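Local atomic coordinates of beta-mannosidase (Trichoderma harzianum, PDB entry 4CVU), a protein that probably hydrolyses terminal beta-D-mannose residues from the non-reducing ends of mannosides, as a fungal beta-mannosidase of glycoside hydrolase family 2. Residues A[419-431]-A[474-488]. Numbering follows the deposited sequence.
Sequences LRVWSSGTYLPDW and RLNHHASLACWMGGN. With CD (cadmium ion), chain S; CD (cadmium ion), chain R.
Arg474 reaches from helix 458-475 to the carbonyl of Leu428 and grips its one oxygen end-on, NH1 lying 2.9 Å and NH2 3.1 Å from Leu428 O. The contact sits in the (beta/alpha)8 barrel usual for family 2, where strands 418-421 and 481-485 flank strand 442-446 in parallel. With its chain bent at chi3 (64°), Arg474 sets the guanidinium edge-on to that oxygen, while Asn471 also takes a bond from NH2. With an alanine here both donors to Leu428 O are gone, and the loop before helix 430-439 is likely to be held less firmly. Next along, a cadmium ion joins the segments, bound by Asp430 OD1 at 2.7 Å and by His477 NE2 at 2.8 Å; Arg345 is the other polar partner of His477, and Asp430 shares a second cadmium with Asp434. At the far end Arg420 NH2 donates to Asn488 OD1 over 3.1 Å, guanidinium and amide planes 41° apart; Asn488 has a stronger partner in Ser450, and Arg420 salt bridges to Glu446 and Glu594. Apolar packing lies between these ends: Tyr427, bonded through its hydroxyl to Glu467, crosses Trp484 at about a right angle. Tyr427 CD1 lies 4.0 Å from Trp484 CH2.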
ATOM      1  N   LEU A 419     -31.748 -13.164   5.940  1.00 32.72           N
ATOM      2  CA  LEU A 419     -31.023 -12.472   4.901  1.00 32.56           C
ATOM      3  C   LEU A 419     -31.762 -12.603   3.585  1.00 34.25           C
ATOM      4  O   LEU A 419     -32.282 -13.687   3.232  1.00 36.42           O
ATOM      5  CB  LEU A 419     -29.572 -13.011   4.728  1.00 32.52           C
ATOM      6  CG  LEU A 419     -28.650 -12.920   5.927  1.00 31.56           C
ATOM      7  CD1 LEU A 419     -27.383 -13.746   5.714  1.00 32.82           C
ATOM      8  CD2 LEU A 419     -28.278 -11.494   6.226  1.00 32.10           C
ATOM      9  N   ARG A 420     -31.776 -11.521   2.809  1.00 33.62           N
ATOM     10  CA  ARG A 420     -32.147 -11.609   1.427  1.00 34.36           C
ATOM     11  C   ARG A 420     -30.916 -11.829   0.594  1.00 34.14           C
ATOM     12  O   ARG A 420     -30.050 -10.959   0.563  1.00 34.37           O
ATOM     13  CB  ARG A 420     -32.833 -10.334   0.949  1.00 33.12           C
ATOM     14  CG  ARG A 420     -32.887 -10.251  -0.560  1.00 33.28           C
ATOM     15  CD  ARG A 420     -33.949  -9.258  -0.979  1.00 32.67           C
ATOM     16  NE  ARG A 420     -33.971  -9.062  -2.426  1.00 33.89           N
ATOM     17  CZ  ARG A 420     -33.711  -7.929  -3.075  1.00 34.56           C
ATOM     18  NH1 ARG A 420     -33.360  -6.814  -2.449  1.00 37.18           N
ATOM     19  NH2 ARG A 420     -33.806  -7.912  -4.389  1.00 37.66           N
ATOM     20  N   VAL A 421     -30.850 -12.972  -0.078  1.00 34.20           N
ATOM     21  CA  VAL A 421     -29.748 -13.309  -0.952  1.00 35.14           C
ATOM     22  C   VAL A 421     -30.020 -12.647  -2.312  1.00 34.79           C
ATOM     23  O   VAL A 421     -30.699 -13.190  -3.177  1.00 35.39           O
ATOM     24  CB  VAL A 421     -29.526 -14.830  -1.083  1.00 35.56           C
ATOM     25  CG1 VAL A 421     -28.248 -15.122  -1.855  1.00 36.43           C
ATOM     26  CG2 VAL A 421     -29.447 -15.468   0.270  1.00 35.26           C
ATOM     27  N   TRP A 422     -29.445 -11.459  -2.455  1.00 35.20           N
ATOM     28  CA  TRP A 422     -29.683 -10.525  -3.522  1.00 35.20           C
ATOM     29  C   TRP A 422     -29.283 -11.049  -4.898  1.00 35.43           C
ATOM     30  O   TRP A 422     -28.242 -11.672  -5.041  1.00 34.10           O
ATOM     31  CB  TRP A 422     -28.879  -9.244  -3.197  1.00 35.47           C
ATOM     32  CG  TRP A 422     -28.893  -8.214  -4.302  1.00 33.91           C
ATOM     33  CD1 TRP A 422     -29.877  -7.286  -4.529  1.00 33.63           C
ATOM     34  CD2 TRP A 422     -27.909  -8.018  -5.310  1.00 32.73           C
ATOM     35  NE1 TRP A 422     -29.540  -6.500  -5.608  1.00 33.50           N
ATOM     36  CE2 TRP A 422     -28.345  -6.941  -6.115  1.00 33.59           C
ATOM     37  CE3 TRP A 422     -26.705  -8.663  -5.639  1.00 33.56           C
ATOM     38  CZ2 TRP A 422     -27.618  -6.491  -7.227  1.00 33.39           C
ATOM     39  CZ3 TRP A 422     -25.978  -8.210  -6.723  1.00 33.55           C
ATOM     40  CH2 TRP A 422     -26.438  -7.142  -7.514  1.00 33.76           C
ATOM     41  N   SER A 423     -30.103 -10.783  -5.912  1.00 35.40           N
ATOM     42  CA  SER A 423     -29.718 -11.091  -7.313  1.00 35.29           C
ATOM     43  C   SER A 423     -29.243  -9.802  -7.982  1.00 34.29           C
ATOM     44  O   SER A 423     -29.895  -8.772  -7.818  1.00 34.85           O
ATOM     45  CB  SER A 423     -30.895 -11.724  -8.087  1.00 35.21           C
ATOM     46  OG  SER A 423     -32.067 -10.877  -8.070  1.00 36.76           O
ATOM     47  N   SER A 424     -28.144  -9.819  -8.747  1.00 34.35           N
ATOM     48  CA  SER A 424     -27.365 -10.985  -9.104  1.00 33.82           C
ATOM     49  C   SER A 424     -25.901 -10.780  -8.857  1.00 34.38           C
ATOM     50  O   SER A 424     -25.250  -9.923  -9.482  1.00 33.14           O
ATOM     51  CB  SER A 424     -27.566 -11.402 -10.577  1.00 35.56           C
ATOM     52  OG  SER A 424     -26.563 -12.348 -11.026  1.00 34.93           O
ATOM     53  N   GLY A 425     -25.536 -11.410  -7.749  1.00 37.81           N
ATOM     54  CA  GLY A 425     -24.411 -12.324  -7.581  1.00 38.68           C
ATOM     55  C   GLY A 425     -24.837 -13.702  -8.077  1.00 35.96           C
ATOM     56  O   GLY A 425     -24.940 -13.927  -9.302  1.00 34.21           O
ATOM     57  N   THR A 426     -25.075 -14.626  -7.160  1.00 35.85           N
ATOM     58  CA  THR A 426     -25.205 -16.003  -7.580  1.00 36.81           C
ATOM     59  C   THR A 426     -26.053 -16.912  -6.716  1.00 37.95           C
ATOM     60  O   THR A 426     -26.397 -16.533  -5.598  1.00 38.87           O
ATOM     61  CB  THR A 426     -23.789 -16.600  -7.663  1.00 37.20           C
ATOM     62  OG1 THR A 426     -23.804 -17.756  -8.515  1.00 40.87           O
ATOM     63  CG2 THR A 426     -23.282 -16.977  -6.330  1.00 37.98           C
ATOM     64  N   TYR A 427     -26.319 -18.138  -7.215  1.00 36.93           N
ATOM     65  CA  TYR A 427     -26.905 -19.213  -6.398  1.00 37.02           C
ATOM     66  C   TYR A 427     -25.845 -19.721  -5.446  1.00 37.91           C
ATOM     67  O   TYR A 427     -24.793 -20.166  -5.877  1.00 38.26           O
ATOM     68  CB  TYR A 427     -27.486 -20.392  -7.246  1.00 37.31           C
ATOM     69  CG  TYR A 427     -28.426 -19.940  -8.330  1.00 37.39           C
ATOM     70  CD1 TYR A 427     -29.756 -19.663  -8.053  1.00 38.16           C
ATOM     71  CD2 TYR A 427     -27.962 -19.710  -9.620  1.00 37.86           C
ATOM     72  CE1 TYR A 427     -30.612 -19.211  -9.044  1.00 37.07           C
ATOM     73  CE2 TYR A 427     -28.808 -19.273 -10.620  1.00 37.51           C
ATOM     74  CZ  TYR A 427     -30.123 -18.997 -10.319  1.00 38.18           C
ATOM     75  OH  TYR A 427     -30.932 -18.522 -11.328  1.00 38.60           O
ATOM     76  N   LEU A 428     -26.127 -19.659  -4.140  1.00 39.12           N
ATOM     77  CA  LEU A 428     -25.131 -20.028  -3.156  1.00 38.49           C
ATOM     78  C   LEU A 428     -24.848 -21.507  -3.183  1.00 41.63           C
ATOM     79  O   LEU A 428     -25.747 -22.352  -3.376  1.00 40.93           O
ATOM     80  CB  LEU A 428     -25.541 -19.616  -1.727  1.00 38.59           C
ATOM     81  CG  LEU A 428     -25.815 -18.128  -1.474  1.00 37.72           C
ATOM     82  CD1 LEU A 428     -26.145 -17.921  -0.013  1.00 38.29           C
ATOM     83  CD2 LEU A 428     -24.641 -17.239  -1.876  1.00 38.43           C
ATOM     84  N   PRO A 429     -23.587 -21.854  -2.971  1.00 41.59           N
ATOM     85  CA  PRO A 429     -23.253 -23.271  -2.856  1.00 41.71           C
ATOM     86  C   PRO A 429     -23.902 -23.919  -1.635  1.00 41.86           C
ATOM     87  O   PRO A 429     -24.204 -23.223  -0.663  1.00 41.63           O
ATOM     88  CB  PRO A 429     -21.718 -23.247  -2.705  1.00 42.39           C
ATOM     89  CG  PRO A 429     -21.289 -21.954  -3.286  1.00 42.39           C
ATOM     90  CD  PRO A 429     -22.407 -20.986  -3.035  1.00 41.21           C
ATOM     91  N   ASP A 430     -24.125 -25.237  -1.698  1.00 41.83           N
ATOM     92  CA  ASP A 430     -24.717 -26.002  -0.614  1.00 41.73           C
ATOM     93  C   ASP A 430     -24.102 -25.669   0.765  1.00 40.31           C
ATOM     94  O   ASP A 430     -24.830 -25.534   1.749  1.00 41.05           O
ATOM     95  CB  ASP A 430     -24.617 -27.544  -0.897  1.00 42.73           C
ATOM     96  CG  ASP A 430     -24.984 -28.411   0.332  1.00 43.53           C
ATOM     97  OD1 ASP A 430     -26.142 -28.366   0.873  1.00 45.47           O
ATOM     98  OD2 ASP A 430     -24.104 -29.177   0.788  1.00 47.45           O
ATOM     99  N   TRP A 431     -22.779 -25.565   0.836  1.00 39.59           N
ATOM    100  CA  TRP A 431     -22.135 -25.368   2.115  1.00 40.33           C
ATOM    101  C   TRP A 431     -22.530 -24.070   2.840  1.00 39.59           C
ATOM    102  O   TRP A 431     -22.492 -24.034   4.061  1.00 38.73           O
ATOM    103  CB  TRP A 431     -20.616 -25.538   2.026  1.00 40.01           C
ATOM    104  CG  TRP A 431     -19.875 -24.485   1.269  1.00 39.75           C
ATOM    105  CD1 TRP A 431     -19.536 -24.500  -0.058  1.00 39.98           C
ATOM    106  CD2 TRP A 431     -19.319 -23.287   1.808  1.00 39.31           C
ATOM    107  NE1 TRP A 431     -18.824 -23.373  -0.379  1.00 39.30           N
ATOM    108  CE2 TRP A 431     -18.675 -22.609   0.745  1.00 40.48           C
ATOM    109  CE3 TRP A 431     -19.308 -22.710   3.085  1.00 39.95           C
ATOM    110  CZ2 TRP A 431     -18.016 -21.385   0.928  1.00 39.86           C
ATOM    111  CZ3 TRP A 431     -18.655 -21.501   3.260  1.00 39.68           C
ATOM    112  CH2 TRP A 431     -18.015 -20.852   2.183  1.00 39.28           C
ATOM    113  N   ARG A 474     -31.460 -28.550  -6.604  1.00 42.63           N
ATOM    114  CA  ARG A 474     -30.276 -28.618  -5.721  1.00 42.74           C
ATOM    115  C   ARG A 474     -30.555 -28.078  -4.317  1.00 41.46           C
ATOM    116  O   ARG A 474     -30.158 -28.690  -3.334  1.00 41.36           O
ATOM    117  CB  ARG A 474     -29.080 -27.877  -6.357  1.00 43.29           C
ATOM    118  CG  ARG A 474     -27.794 -27.863  -5.518  1.00 43.10           C
ATOM    119  CD  ARG A 474     -26.601 -27.219  -6.249  1.00 41.42           C
ATOM    120  NE  ARG A 474     -26.821 -25.807  -6.521  1.00 41.22           N
ATOM    121  CZ  ARG A 474     -26.562 -24.814  -5.662  1.00 40.41           C
ATOM    122  NH1 ARG A 474     -26.032 -25.064  -4.472  1.00 39.31           N
ATOM    123  NH2 ARG A 474     -26.828 -23.565  -5.999  1.00 40.41           N
ATOM    124  N   LEU A 475     -31.248 -26.943  -4.257  1.00 40.79           N
ATOM    125  CA  LEU A 475     -31.378 -26.158  -3.018  1.00 40.18           C
ATOM    126  C   LEU A 475     -32.607 -26.470  -2.184  1.00 41.62           C
ATOM    127  O   LEU A 475     -32.651 -26.107  -1.011  1.00 41.06           O
ATOM    128  CB  LEU A 475     -31.356 -24.667  -3.350  1.00 40.61           C
ATOM    129  CG  LEU A 475     -29.986 -24.161  -3.820  1.00 40.70           C
ATOM    130  CD1 LEU A 475     -30.080 -22.717  -4.312  1.00 41.04           C
ATOM    131  CD2 LEU A 475     -28.970 -24.247  -2.703  1.00 40.68           C
ATOM    132  N   ASN A 476     -33.579 -27.191  -2.778  1.00 41.93           N
ATOM    133  CA  ASN A 476     -34.913 -27.342  -2.199  1.00 41.05           C
ATOM    134  C   ASN A 476     -34.963 -27.972  -0.807  1.00 41.21           C
ATOM    135  O   ASN A 476     -35.866 -27.693  -0.037  1.00 39.91           O
ATOM    136  CB  ASN A 476     -35.822 -28.169  -3.122  1.00 42.89           C
ATOM    137  CG  ASN A 476     -37.270 -27.989  -2.782  1.00 42.63           C
ATOM    138  OD1 ASN A 476     -37.828 -26.909  -2.938  1.00 42.43           O
ATOM    139  ND2 ASN A 476     -37.875 -29.031  -2.263  1.00 43.80           N
ATOM    140  N   HIS A 477     -33.986 -28.816  -0.496  1.00 40.62           N
ATOM    141  CA  HIS A 477     -33.984 -29.532   0.775  1.00 42.60           C
ATOM    142  C   HIS A 477     -33.484 -28.746   1.981  1.00 43.20           C
ATOM    143  O   HIS A 477     -33.522 -29.257   3.098  1.00 42.28           O
ATOM    144  CB  HIS A 477     -33.081 -30.757   0.646  1.00 44.25           C
ATOM    145  CG  HIS A 477     -31.635 -30.426   0.606  1.00 45.22           C
ATOM    146  ND1 HIS A 477     -30.839 -30.458   1.734  1.00 47.34           N
ATOM    147  CD2 HIS A 477     -30.833 -30.036  -0.410  1.00 45.59           C
ATOM    148  CE1 HIS A 477     -29.604 -30.125   1.409  1.00 45.80           C
ATOM    149  NE2 HIS A 477     -29.577 -29.859   0.121  1.00 46.84           N
ATOM    150  N   HIS A 478     -32.935 -27.546   1.739  1.00 41.35           N
ATOM    151  CA  HIS A 478     -32.412 -26.715   2.817  1.00 39.96           C
ATOM    152  C   HIS A 478     -33.517 -26.081   3.616  1.00 38.82           C
ATOM    153  O   HIS A 478     -34.330 -25.338   3.056  1.00 39.30           O
ATOM    154  CB  HIS A 478     -31.505 -25.628   2.239  1.00 38.52           C
ATOM    155  CG  HIS A 478     -30.189 -26.146   1.778  1.00 38.59           C
ATOM    156  ND1 HIS A 478     -29.241 -26.614   2.660  1.00 39.95           N
ATOM    157  CD2 HIS A 478     -29.670 -26.306   0.545  1.00 39.20           C
ATOM    158  CE1 HIS A 478     -28.172 -26.994   1.991  1.00 40.05           C
ATOM    159  NE2 HIS A 478     -28.416 -26.853   0.705  1.00 40.38           N
ATOM    160  N   ALA A 479     -33.543 -26.341   4.930  1.00 39.28           N
ATOM    161  CA  ALA A 479     -34.575 -25.722   5.794  1.00 39.58           C
ATOM    162  C   ALA A 479     -34.516 -24.190   5.837  1.00 41.74           C
ATOM    163  O   ALA A 479     -35.544 -23.528   6.017  1.00 40.48           O
ATOM    164  CB  ALA A 479     -34.505 -26.281   7.192  1.00 40.13           C
ATOM    165  N   SER A 480     -33.318 -23.631   5.625  1.00 40.93           N
ATOM    166  CA  SER A 480     -33.145 -22.161   5.619  1.00 40.36           C
ATOM    167  C   SER A 480     -33.808 -21.469   4.409  1.00 39.40           C
ATOM    168  O   SER A 480     -34.122 -20.286   4.467  1.00 40.65           O
ATOM    169  CB  SER A 480     -31.663 -21.843   5.636  1.00 39.06           C
ATOM    170  OG  SER A 480     -31.153 -22.026   4.341  1.00 40.87           O
ATOM    171  N   LEU A 481     -34.018 -22.195   3.318  1.00 38.27           N
ATOM    172  CA  LEU A 481     -34.548 -21.614   2.095  1.00 39.14           C
ATOM    173  C   LEU A 481     -35.955 -21.141   2.379  1.00 38.95           C
ATOM    174  O   LEU A 481     -36.776 -21.897   2.862  1.00 38.96           O
ATOM    175  CB  LEU A 481     -34.543 -22.636   0.952  1.00 39.73           C
ATOM    176  CG  LEU A 481     -35.215 -22.204  -0.362  1.00 41.52           C
ATOM    177  CD1 LEU A 481     -34.519 -20.986  -0.954  1.00 40.44           C
ATOM    178  CD2 LEU A 481     -35.256 -23.353  -1.387  1.00 41.45           C
ATOM    179  N   ALA A 482     -36.238 -19.884   2.083  1.00 38.25           N
ATOM    180  CA  ALA A 482     -37.485 -19.286   2.538  1.00 38.42           C
ATOM    181  C   ALA A 482     -38.445 -18.863   1.431  1.00 38.00           C
ATOM    182  O   ALA A 482     -39.646 -18.664   1.675  1.00 38.36           O
ATOM    183  CB  ALA A 482     -37.149 -18.120   3.433  1.00 38.74           C
ATOM    184  N   CYS A 483     -37.930 -18.733   0.223  1.00 37.06           N
ATOM    185  CA  CYS A 483     -38.723 -18.317  -0.928  1.00 37.29           C
ATOM    186  C   CYS A 483     -37.787 -18.209  -2.130  1.00 38.31           C
ATOM    187  O   CYS A 483     -36.555 -18.223  -1.972  1.00 37.70           O
ATOM    188  CB  CYS A 483     -39.416 -16.965  -0.713  1.00 37.68           C
ATOM    189  SG  CYS A 483     -38.282 -15.545  -0.496  1.00 37.85           S
ATOM    190  N   TRP A 484     -38.384 -18.161  -3.319  1.00 37.76           N
ATOM    191  CA  TRP A 484     -37.680 -17.830  -4.536  1.00 38.86           C
ATOM    192  C   TRP A 484     -38.361 -16.636  -5.152  1.00 40.09           C
ATOM    193  O   TRP A 484     -39.584 -16.612  -5.288  1.00 40.33           O
ATOM    194  CB  TRP A 484     -37.717 -18.971  -5.558  1.00 38.62           C
ATOM    195  CG  TRP A 484     -36.757 -20.037  -5.277  1.00 37.37           C
ATOM    196  CD1 TRP A 484     -37.048 -21.292  -4.870  1.00 37.71           C
ATOM    197  CD2 TRP A 484     -35.321 -19.964  -5.385  1.00 37.40           C
ATOM    198  NE1 TRP A 484     -35.891 -22.022  -4.734  1.00 38.42           N
ATOM    199  CE2 TRP A 484     -34.816 -21.226  -5.024  1.00 36.96           C
ATOM    200  CE3 TRP A 484     -34.412 -18.939  -5.725  1.00 36.91           C
ATOM    201  CZ2 TRP A 484     -33.451 -21.515  -5.012  1.00 37.70           C
ATOM    202  CZ3 TRP A 484     -33.057 -19.232  -5.734  1.00 36.64           C
ATOM    203  CH2 TRP A 484     -32.582 -20.496  -5.356  1.00 37.00           C
ATOM    204  N   MET A 485     -37.573 -15.647  -5.535  1.00 39.71           N
ATOM    205  CA  MET A 485     -38.091 -14.539  -6.300  1.00 40.94           C
ATOM    206  C   MET A 485     -37.308 -14.500  -7.602  1.00 39.51           C
ATOM    207  O   MET A 485     -36.112 -14.897  -7.656  1.00 39.74           O
ATOM    208  CB  MET A 485     -38.051 -13.229  -5.492  1.00 42.07           C
ATOM    209  CG  MET A 485     -38.786 -13.336  -4.139  1.00 43.35           C
ATOM    210  SD  MET A 485     -39.687 -11.836  -3.649  1.00 44.94           S
ATOM    211  CE  MET A 485     -40.302 -12.361  -2.048  1.00 42.01           C
ATOM    212  N   GLY A 486     -38.017 -14.124  -8.659  1.00 40.25           N
ATOM    213  CA  GLY A 486     -37.528 -14.258 -10.044  1.00 40.03           C
ATOM    214  C   GLY A 486     -36.367 -13.344 -10.392  1.00 39.96           C
ATOM    215  O   GLY A 486     -35.552 -13.640 -11.287  1.00 40.40           O
ATOM    216  N   GLY A 487     -36.251 -12.234  -9.658  1.00 39.82           N
ATOM    217  CA  GLY A 487     -35.175 -11.285  -9.929  1.00 39.97           C
ATOM    218  C   GLY A 487     -35.368  -9.928  -9.309  1.00 42.09           C
ATOM    219  O   GLY A 487     -36.444  -9.594  -8.776  1.00 43.84           O
ATOM    220  N   ASN A 488     -34.330  -9.129  -9.398  1.00 41.74           N
ATOM    221  CA  ASN A 488     -34.279  -7.867  -8.683  1.00 42.78           C
ATOM    222  C   ASN A 488     -34.777  -6.702  -9.523  1.00 42.23           C
ATOM    223  O   ASN A 488     -34.338  -6.482 -10.609  1.00 40.63           O
ATOM    224  CB  ASN A 488     -32.845  -7.675  -8.163  1.00 42.00           C
ATOM    225  CG  ASN A 488     -32.583  -6.285  -7.647  1.00 45.43           C
ATOM    226  OD1 ASN A 488     -33.174  -5.865  -6.674  1.00 42.67           O
ATOM    227  ND2 ASN A 488     -31.725  -5.544  -8.336  1.00 45.84           N
TER
HETATM  228 CD    CD S1014     -27.184 -29.568  -1.262  1.00 76.45          CD
HETATM  229 CD    CD R1013     -24.957 -29.915   2.759  1.00 52.77          CD
HETATM  230  O   HOH W   1     -27.423 -27.329  -2.224  1.00 35.19           O
HETATM  231  O   HOH W   2     -23.263 -31.148   3.133  1.00 40.86           O
HETATM  232  O   HOH W   3     -26.962 -31.506   2.916  1.00 37.39           O
HETATM  233  O   HOH W   4     -25.419 -31.566  -1.061  1.00 53.53           O